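Local coordinates for protein interleukin 22 (Danio rerio, PDB 4O6K) that probably signals as a class II, IL-10-family cytokine of the immune system, as a secreted helical protein acting through cell-surface receptors, at residues R32-Y36 with Q106-Y111. Residues are numbered along the deposited sequence; the frame is centred on the assembly and turned at random.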
loop_
_atom_site.group_PDB
_atom_site.type_symbol
_atom_site.label_atom_id
_atom_site.label_comp_id
_atom_site.label_asym_id
_atom_site.label_seq_id
_atom_site.Cartn_x
_atom_site.Cartn_y
_atom_site.Cartn_z
ATOM N N ARG A 32 13.166 -4.643 1.954
ATOM C CA ARG A 32 11.811 -4.162 1.718
ATOM C C ARG A 32 11.696 -3.271 0.482
ATOM O O ARG A 32 12.660 -2.619 0.078
ATOM C CB ARG A 32 11.312 -3.411 2.952
ATOM C CG ARG A 32 12.223 -2.280 3.397
ATOM C CD ARG A 32 11.724 -1.664 4.692
ATOM N NE ARG A 32 10.459 -0.962 4.512
ATOM C CZ ARG A 32 9.548 -0.811 5.467
ATOM N NH1 ARG A 32 9.761 -1.320 6.674
ATOM N NH2 ARG A 32 8.423 -0.156 5.215
ATOM N N LEU A 33 10.506 -3.253 -0.109
ATOM C CA LEU A 33 10.221 -2.406 -1.263
ATOM C C LEU A 33 9.593 -1.083 -0.830
ATOM O O LEU A 33 9.913 -0.029 -1.379
ATOM C CB LEU A 33 9.312 -3.134 -2.253
ATOM C CG LEU A 33 9.906 -4.406 -2.864
ATOM C CD1 LEU A 33 8.910 -5.084 -3.792
ATOM C CD2 LEU A 33 11.202 -4.093 -3.599
ATOM N N LEU A 34 8.692 -1.146 0.148
ATOM C CA LEU A 34 8.109 0.059 0.728
ATOM C C LEU A 34 9.172 0.887 1.428
ATOM O O LEU A 34 10.004 0.342 2.155
ATOM C CB LEU A 34 7.009 -0.282 1.736
ATOM C CG LEU A 34 5.581 -0.584 1.290
ATOM C CD1 LEU A 34 4.729 -0.856 2.517
ATOM C CD2 LEU A 34 5.007 0.573 0.490
ATOM N N PRO A 35 9.160 2.207 1.201
ATOM C CA PRO A 35 9.990 3.086 2.025
ATOM C C PRO A 35 9.590 2.954 3.489
ATOM O O PRO A 35 8.399 2.860 3.787
ATOM C CB PRO A 35 9.676 4.484 1.487
ATOM C CG PRO A 35 9.197 4.253 0.092
ATOM C CD PRO A 35 8.479 2.935 0.117
ATOM N N TYR A 36 10.566 2.945 4.389
ATOM C CA TYR A 36 10.275 2.775 5.805
ATOM C C TYR A 36 9.842 4.085 6.448
ATOM O O TYR A 36 10.543 5.093 6.366
ATOM C CB TYR A 36 11.494 2.207 6.536
ATOM C CG TYR A 36 11.367 2.225 8.043
ATOM C CD1 TYR A 36 10.528 1.336 8.702
ATOM C CD2 TYR A 36 12.093 3.130 8.808
ATOM C CE1 TYR A 36 10.412 1.351 10.080
ATOM C CE2 TYR A 36 11.984 3.153 10.185
ATOM C CZ TYR A 36 11.141 2.261 10.815
ATOM O OH TYR A 36 11.030 2.281 12.186
ATOM N N GLN A 106 11.027 6.484 -4.848
ATOM C CA GLN A 106 11.848 5.393 -4.327
ATOM C C GLN A 106 11.191 4.048 -4.448
ATOM O O GLN A 106 11.781 3.098 -4.914
ATOM C CB GLN A 106 12.247 5.624 -2.887
ATOM C CG GLN A 106 13.158 4.560 -2.333
ATOM C CD GLN A 106 13.446 4.748 -0.858
ATOM O OE1 GLN A 106 13.753 5.806 -0.437
ATOM N NE2 GLN A 106 13.313 3.722 -0.095
ATOM N N PHE A 107 9.942 3.991 -4.034
ATOM C CA PHE A 107 9.180 2.786 -4.147
ATOM C C PHE A 107 9.124 2.312 -5.595
ATOM O O PHE A 107 9.428 1.188 -5.891
ATOM C CB PHE A 107 7.793 2.918 -3.578
ATOM C CG PHE A 107 6.979 1.713 -3.810
ATOM C CD1 PHE A 107 7.290 0.563 -3.181
ATOM C CD2 PHE A 107 5.947 1.714 -4.721
ATOM C CE1 PHE A 107 6.587 -0.570 -3.412
ATOM C CE2 PHE A 107 5.222 0.589 -4.969
ATOM C CZ PHE A 107 5.549 -0.563 -4.316
ATOM N N LYS A 108 8.704 3.212 -6.461
ATOM C CA LYS A 108 8.613 2.934 -7.852
ATOM C C LYS A 108 9.920 2.439 -8.446
ATOM O O LYS A 108 9.967 1.456 -9.150
ATOM C CB LYS A 108 8.157 4.188 -8.547
ATOM C CG LYS A 108 6.729 4.580 -8.263
ATOM C CD LYS A 108 6.146 5.377 -9.400
ATOM C CE LYS A 108 5.932 6.819 -9.020
ATOM N NZ LYS A 108 4.630 7.415 -9.393
ATOM N N ARG A 109 10.990 3.141 -8.089
ATOM C CA ARG A 109 12.340 2.802 -8.474
ATOM C C ARG A 109 12.746 1.432 -8.013
ATOM O O ARG A 109 13.177 0.655 -8.787
ATOM C CB ARG A 109 13.332 3.843 -7.961
ATOM C CG ARG A 109 14.784 3.559 -8.272
ATOM C CD ARG A 109 15.642 4.782 -8.102
ATOM N NE ARG A 109 15.780 5.160 -6.725
ATOM C CZ ARG A 109 15.205 6.199 -6.191
ATOM N NH1 ARG A 109 14.441 6.949 -6.910
ATOM N NH2 ARG A 109 15.381 6.463 -4.946
ATOM N N ASN A 110 12.595 1.138 -6.750
ATOM C CA ASN A 110 12.930 -0.150 -6.149
ATOM C C ASN A 110 12.044 -1.287 -6.653
ATOM O O ASN A 110 12.501 -2.421 -6.799
ATOM C CB ASN A 110 12.876 -0.055 -4.624
ATOM C CG ASN A 110 13.987 0.813 -4.062
ATOM O OD1 ASN A 110 14.962 1.114 -4.753
ATOM N ND2 ASN A 110 13.851 1.217 -2.806
ATOM N N TYR A 111 10.776 -0.983 -6.911
ATOM C CA TYR A 111 9.836 -1.990 -7.386
ATOM C C TYR A 111 10.202 -2.369 -8.813
ATOM O O TYR A 111 10.203 -3.546 -9.173
ATOM C CB TYR A 111 8.395 -1.478 -7.314
ATOM C CG TYR A 111 7.356 -2.476 -7.775
ATOM C CD1 TYR A 111 7.100 -3.632 -7.049
ATOM C CD2 TYR A 111 6.622 -2.257 -8.935
ATOM C CE1 TYR A 111 6.149 -4.544 -7.466
ATOM C CE2 TYR A 111 5.670 -3.165 -9.360
ATOM C CZ TYR A 111 5.436 -4.305 -8.622
ATOM O OH TYR A 111 4.488 -5.209 -9.042
#
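L34, which touches the F107 ring, has its carbonyl O held by R32: NE gives a nearly straight 2.7 Å hydrogen bond to L34 O. The acceptor lies close to the guanidinium plane, while the donor is tilted 31° from the carbonyl plane. This bond ties the loop to itself. No hydrogen bond joins 32-36 to 106-111; the contact is mostly apolar. L33 O lies at the edge of the F107 ring, near its plane, 3.2 Å from CD1. L33 meets residues of one helical turn: its CB sits 3.9 Å from F107 CE1, and its CD1 meets the edge of the Y111 ring at CD1, 4.0 Å away. Its chi1 of -63° sets CG beside the backbone N; from there CD1 reaches Y111, while CD2 lies 3.8 Å from the backbone O of N110. P35 crosses F107 at about a right angle, its CD 3.8 Å from F107 CB. In this all-helical cytokine fold, the contact lays the loop between helices 10-24 and 39-42 on helix 102-117. Were F107 replaced by an alanine, the loss of the ring would probably open a gap beside L33 and L34 and leave Y58 without its ring partner. Q106 runs out extended and brings NE2 4.0 Å from P35 CB. The backbone N atoms of L33 and L34 both bond to the carboxylate of E129.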